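Local coordinates for protein alpha-rhamnosidase (PDB 6I60) that probably hydrolyses terminal non-reducing alpha-L-rhamnose residues in alpha-L-rhamnosides, as a bacterial glycoside hydrolase, at residues A[36-41]-A[46-51]; A[571-576]-A[580-585]. All blocks are in the same frame, centred on the assembly; numbering follows the deposited sequence.

Contact 1: residues A[36-41]-A[46-51]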
# COMPACT_ATOMS: atom_id res chain seq x y z
N LYS A 36 -18.73 5.50 -3.45
CA LYS A 36 -17.41 5.54 -4.06
C LYS A 36 -17.47 4.93 -5.45
O LYS A 36 -18.05 3.87 -5.65
CB LYS A 36 -16.39 4.78 -3.20
CG LYS A 36 -16.39 5.18 -1.73
CD LYS A 36 -14.97 5.33 -1.20
CE LYS A 36 -14.91 5.02 0.29
NZ LYS A 36 -14.62 3.58 0.55
N CYS A 37 -16.86 5.63 -6.41
CA CYS A 37 -16.60 5.10 -7.74
C CYS A 37 -15.11 4.87 -7.87
O CYS A 37 -14.31 5.77 -7.59
CB CYS A 37 -17.09 6.05 -8.83
SG CYS A 37 -16.65 5.53 -10.50
N GLU A 38 -14.72 3.65 -8.27
CA GLU A 38 -13.33 3.22 -8.25
C GLU A 38 -12.73 3.34 -6.85
O GLU A 38 -11.54 3.63 -6.70
CB GLU A 38 -12.49 4.01 -9.27
CG GLU A 38 -12.68 3.57 -10.71
CD GLU A 38 -12.34 2.11 -10.92
OE1 GLU A 38 -11.16 1.81 -11.21
OE2 GLU A 38 -13.25 1.26 -10.80
N PHE A 39 -13.56 3.11 -5.83
CA PHE A 39 -13.13 3.17 -4.43
C PHE A 39 -12.57 4.55 -4.08
O PHE A 39 -11.60 4.67 -3.33
CB PHE A 39 -12.13 2.07 -4.11
CG PHE A 39 -12.63 0.69 -4.41
CD1 PHE A 39 -13.45 0.02 -3.52
CD2 PHE A 39 -12.29 0.06 -5.60
CE1 PHE A 39 -13.92 -1.24 -3.79
CE2 PHE A 39 -12.76 -1.21 -5.88
CZ PHE A 39 -13.57 -1.86 -4.98
N THR A 40 -13.19 5.59 -4.62
CA THR A 40 -12.78 6.96 -4.35
C THR A 40 -13.99 7.87 -4.41
O THR A 40 -14.86 7.71 -5.28
CB THR A 40 -11.72 7.43 -5.35
OG1 THR A 40 -10.69 6.44 -5.46
CG2 THR A 40 -11.11 8.76 -4.90
N THR A 41 -14.06 8.82 -3.48
CA THR A 41 -15.15 9.79 -3.45
C THR A 41 -14.97 10.77 -4.60
O THR A 41 -14.00 11.55 -4.61
CB THR A 41 -15.19 10.50 -2.11
OG1 THR A 41 -15.68 9.61 -1.10
CG2 THR A 41 -16.12 11.72 -2.18
N VAL A 46 -11.58 8.68 -14.53
CA VAL A 46 -11.92 7.27 -14.62
C VAL A 46 -11.69 6.82 -16.06
O VAL A 46 -12.37 7.27 -16.98
CB VAL A 46 -13.36 7.00 -14.18
CG1 VAL A 46 -13.57 5.52 -13.93
CG2 VAL A 46 -13.68 7.80 -12.93
N ASP A 47 -10.71 5.94 -16.27
CA ASP A 47 -10.45 5.37 -17.58
C ASP A 47 -11.02 3.97 -17.75
O ASP A 47 -11.14 3.50 -18.89
CB ASP A 47 -8.94 5.33 -17.86
CG ASP A 47 -8.46 6.56 -18.61
OD1 ASP A 47 -7.26 6.61 -18.98
OD2 ASP A 47 -9.27 7.48 -18.83
N LYS A 48 -11.38 3.31 -16.66
CA LYS A 48 -12.03 2.00 -16.74
C LYS A 48 -13.39 2.15 -17.41
O LYS A 48 -14.23 2.94 -16.95
CB LYS A 48 -12.18 1.40 -15.34
CG LYS A 48 -11.29 0.20 -15.08
CD LYS A 48 -11.83 -0.64 -13.94
CE LYS A 48 -11.15 -2.01 -13.89
NZ LYS A 48 -9.67 -1.90 -13.79
N LYS A 49 -13.61 1.40 -18.49
CA LYS A 49 -14.90 1.45 -19.17
C LYS A 49 -16.02 0.93 -18.29
O LYS A 49 -17.17 1.36 -18.41
CB LYS A 49 -14.84 0.66 -20.48
CG LYS A 49 -13.78 1.15 -21.45
CD LYS A 49 -14.35 2.17 -22.43
CE LYS A 49 -13.27 2.69 -23.37
NZ LYS A 49 -12.79 1.64 -24.32
N ASN A 50 -15.71 -0.00 -17.38
CA ASN A 50 -16.67 -0.55 -16.42
C ASN A 50 -16.11 -0.33 -15.02
O ASN A 50 -15.55 -1.25 -14.41
CB ASN A 50 -16.93 -2.03 -16.68
CG ASN A 50 -17.38 -2.30 -18.11
OD1 ASN A 50 -16.59 -2.19 -19.05
ND2 ASN A 50 -18.65 -2.64 -18.27
N PRO A 51 -16.25 0.88 -14.47
CA PRO A 51 -15.74 1.14 -13.12
C PRO A 51 -16.54 0.39 -12.06
O PRO A 51 -17.59 -0.20 -12.32
CB PRO A 51 -15.90 2.66 -12.97
CG PRO A 51 -16.98 3.03 -13.94
CD PRO A 51 -16.83 2.08 -15.09
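The flat group here is the carboxylate of E38, which lies against K48 and P51. Its OE1 meets the aliphatic part of K48, 3.7 Å from CD. Its OE2 meets P51, 3.4 Å from CA and 3.7 Å from CB. The E38 side chain runs roughly at right angles to both partners. Its chain bends at chi2 (-59°), and nearer the backbone its CG lies 3.9 Å from V46 CG1. The K48 ammonium does not touch the acid: NZ stays 4.8 Å from OE1, though the opposite charges probably still attract. The strong polar partners of E38 are elsewhere. OE2 takes a hydrogen bond from I52 N, and OE1 forms a salt bridge with R528 of helix 524-535. An alanine at this site would probably leave I52 N and R528 without their carboxylate mate and open a gap against P51 and K48.

The setting is the N-terminal immunoglobulin-like domain. Strand 35-37 pairs with strand 52-56, while strand 44-46 belongs to a second sheet, next to strand 133-137. Just after C37 the chain makes a two-residue type I' turn at E38 and F39, with T40 N weakly bonded to C37 O and C37 N bonded to T40 O at 3.1 Å. C37 adds an apolar contact. Its SG is anti to the backbone N (chi1 174°) and packs 3.9 Å from P51 CB. F135 of strand 133-137 touches both C37 and V46.

Contact 2: residues A[571-576]-A[580-585]; sequences YLYQYY and YVLEEH
Backbone bonds of 3.0 Å, Y575 N to Y571 O and E584 N to Y580 O, hold the two helical turns from which L572 and Y573 meet V581 and L582. The contact joins two successive helices, 564-576 and 580-584, across a three-residue linker. They belong to the six-hairpin glycosidase domain, which in this family is an (alpha/alpha)6 barrel. The second helix is short. H585 follows it and takes the N-cap position of the next helix, 586-599. The H585 ring has V581 O at its edge, in plane, and its ND1 is hydrogen-bonded to Y565 OH.

Between the two segments the packing is apolar and pairwise. L572 is level with V581, and Y573 with L582. L572 and V581 cross at about a right angle. V581 CG1 lies between the backbone N and the carbonyl carbon (chi1 82°), which sets it 4.0 Å from L572 CB. The other methyl, CG2, approaches L572 CD1 at 4.2 Å. The two methyls of V581 thus lie along the side of the leucine, near CB and CD1.

Y573 starts toward the other helix, but its far end leads away, with CG anti to the backbone N (chi1 170°). Its hydroxyl end plays no part in this contact. The Y573 side chain also touches K579 in the linker, P842, and L647 of helix 626-648. That same helix covers L582 through I644. CB and the near part of the Y573 ring do the touching, and the methyl of L582 reaches the ring obliquely: L582 CD1 is 3.8 Å from Y573 CB, and CD2 of the Y573 ring is 4.0 Å from the same methyl.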
# COMPACT_ATOMS: atom_id res chain seq x y z
N TYR A 571 -6.57 -11.47 -1.19
CA TYR A 571 -6.80 -10.56 -0.08
C TYR A 571 -7.85 -9.51 -0.43
O TYR A 571 -8.68 -9.15 0.40
CB TYR A 571 -5.49 -9.90 0.35
CG TYR A 571 -4.64 -10.73 1.28
CD1 TYR A 571 -5.21 -11.73 2.06
CD2 TYR A 571 -3.27 -10.53 1.37
CE1 TYR A 571 -4.43 -12.50 2.91
CE2 TYR A 571 -2.49 -11.29 2.21
CZ TYR A 571 -3.07 -12.27 2.98
OH TYR A 571 -2.30 -13.03 3.83
N LEU A 572 -7.81 -9.02 -1.67
CA LEU A 572 -8.78 -8.01 -2.10
C LEU A 572 -10.20 -8.55 -2.11
O LEU A 572 -11.15 -7.80 -1.90
CB LEU A 572 -8.40 -7.48 -3.48
CG LEU A 572 -7.10 -6.69 -3.56
CD1 LEU A 572 -6.92 -6.07 -4.93
CD2 LEU A 572 -7.06 -5.62 -2.47
N TYR A 573 -10.36 -9.85 -2.35
CA TYR A 573 -11.69 -10.46 -2.27
C TYR A 573 -12.06 -10.83 -0.84
O TYR A 573 -13.24 -10.79 -0.48
CB TYR A 573 -11.76 -11.69 -3.18
CG TYR A 573 -13.01 -12.51 -2.98
CD1 TYR A 573 -14.24 -12.05 -3.42
CD2 TYR A 573 -12.96 -13.75 -2.35
CE1 TYR A 573 -15.40 -12.79 -3.23
CE2 TYR A 573 -14.11 -14.50 -2.17
CZ TYR A 573 -15.33 -14.01 -2.61
OH TYR A 573 -16.47 -14.75 -2.43
N GLN A 574 -11.07 -11.18 -0.02
CA GLN A 574 -11.37 -11.61 1.35
C GLN A 574 -11.79 -10.45 2.23
O GLN A 574 -12.75 -10.56 2.99
CB GLN A 574 -10.15 -12.33 1.94
CG GLN A 574 -10.27 -12.67 3.42
CD GLN A 574 -8.99 -13.24 4.00
OE1 GLN A 574 -7.89 -12.82 3.64
NE2 GLN A 574 -9.12 -14.19 4.92
N TYR A 575 -11.08 -9.32 2.14
CA TYR A 575 -11.31 -8.19 3.03
C TYR A 575 -12.15 -7.09 2.42
O TYR A 575 -12.56 -6.17 3.14
CB TYR A 575 -9.97 -7.61 3.49
CG TYR A 575 -9.28 -8.45 4.55
CD1 TYR A 575 -9.75 -8.47 5.86
CD2 TYR A 575 -8.18 -9.24 4.24
CE1 TYR A 575 -9.13 -9.23 6.83
CE2 TYR A 575 -7.56 -10.01 5.21
CZ TYR A 575 -8.04 -10.00 6.50
OH TYR A 575 -7.42 -10.77 7.46
N TYR A 576 -12.44 -7.14 1.12
CA TYR A 576 -13.27 -6.14 0.47
C TYR A 576 -14.44 -6.71 -0.31
O TYR A 576 -15.34 -5.95 -0.69
CB TYR A 576 -12.43 -5.27 -0.47
CG TYR A 576 -11.34 -4.48 0.21
CD1 TYR A 576 -10.03 -4.95 0.25
CD2 TYR A 576 -11.60 -3.26 0.81
CE1 TYR A 576 -9.02 -4.23 0.87
CE2 TYR A 576 -10.60 -2.53 1.43
CZ TYR A 576 -9.31 -3.02 1.45
OH TYR A 576 -8.31 -2.31 2.07
N TYR A 580 -14.52 -9.16 -8.71
CA TYR A 580 -14.19 -8.75 -10.07
C TYR A 580 -12.68 -8.75 -10.31
O TYR A 580 -12.23 -9.07 -11.42
CB TYR A 580 -14.77 -7.37 -10.36
CG TYR A 580 -16.27 -7.30 -10.16
CD1 TYR A 580 -16.82 -6.55 -9.13
CD2 TYR A 580 -17.13 -7.98 -11.01
CE1 TYR A 580 -18.18 -6.48 -8.95
CE2 TYR A 580 -18.50 -7.92 -10.83
CZ TYR A 580 -19.02 -7.17 -9.80
OH TYR A 580 -20.38 -7.10 -9.62
N VAL A 581 -11.89 -8.40 -9.29
CA VAL A 581 -10.44 -8.45 -9.44
C VAL A 581 -9.95 -9.88 -9.56
O VAL A 581 -8.83 -10.11 -10.03
CB VAL A 581 -9.75 -7.72 -8.27
CG1 VAL A 581 -9.66 -8.62 -7.05
CG2 VAL A 581 -8.38 -7.23 -8.69
N LEU A 582 -10.75 -10.85 -9.14
CA LEU A 582 -10.38 -12.25 -9.32
C LEU A 582 -10.59 -12.71 -10.75
O LEU A 582 -9.78 -13.47 -11.29
CB LEU A 582 -11.18 -13.13 -8.35
CG LEU A 582 -10.81 -13.00 -6.87
CD1 LEU A 582 -11.44 -14.13 -6.06
CD2 LEU A 582 -9.30 -12.99 -6.68
N GLU A 583 -11.67 -12.25 -11.40
CA GLU A 583 -11.90 -12.60 -12.80
C GLU A 583 -10.96 -11.84 -13.73
O GLU A 583 -10.53 -12.39 -14.75
CB GLU A 583 -13.35 -12.31 -13.19
CG GLU A 583 -14.37 -12.61 -12.09
CD GLU A 583 -15.77 -12.17 -12.47
OE1 GLU A 583 -16.74 -12.71 -11.89
OE2 GLU A 583 -15.90 -11.29 -13.35
N GLU A 584 -10.63 -10.59 -13.39
CA GLU A 584 -9.79 -9.78 -14.26
C GLU A 584 -8.38 -10.34 -14.39
O GLU A 584 -7.74 -10.18 -15.44
CB GLU A 584 -9.75 -8.34 -13.74
CG GLU A 584 -8.87 -7.40 -14.54
CD GLU A 584 -8.70 -6.06 -13.86
OE1 GLU A 584 -7.75 -5.33 -14.20
OE2 GLU A 584 -9.53 -5.73 -12.98
N HIS A 585 -7.87 -11.01 -13.35
CA HIS A 585 -6.52 -11.55 -13.35
C HIS A 585 -6.51 -13.08 -13.31
O HIS A 585 -5.46 -13.68 -13.03
CB HIS A 585 -5.72 -10.99 -12.17
CG HIS A 585 -5.39 -9.54 -12.30
ND1 HIS A 585 -4.38 -9.07 -13.12
CD2 HIS A 585 -5.93 -8.45 -11.71
CE1 HIS A 585 -4.32 -7.75 -13.03
NE2 HIS A 585 -5.24 -7.35 -12.18

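The centres of contacts 1 and 2 are 15 Å apart. They belong to different domains, the N-terminal immunoglobulin-like domain and the six-hairpin glycosidase domain. Contact 1 closes long before contact 2 opens along the chain. They meet at their edges, where K48 NZ of contact 1 lies 3.9 Å from E584 OE2 of contact 2. The charges are opposite, but at this distance the attraction is weak. Helix 524-535 runs beside both: K48 touches its R528, and E584 touches its N532. The bound 2-(2-ethoxyethoxy)ethanol is contacted by Y656, E659 and L660 of helix 651-672, not by residues of either contact.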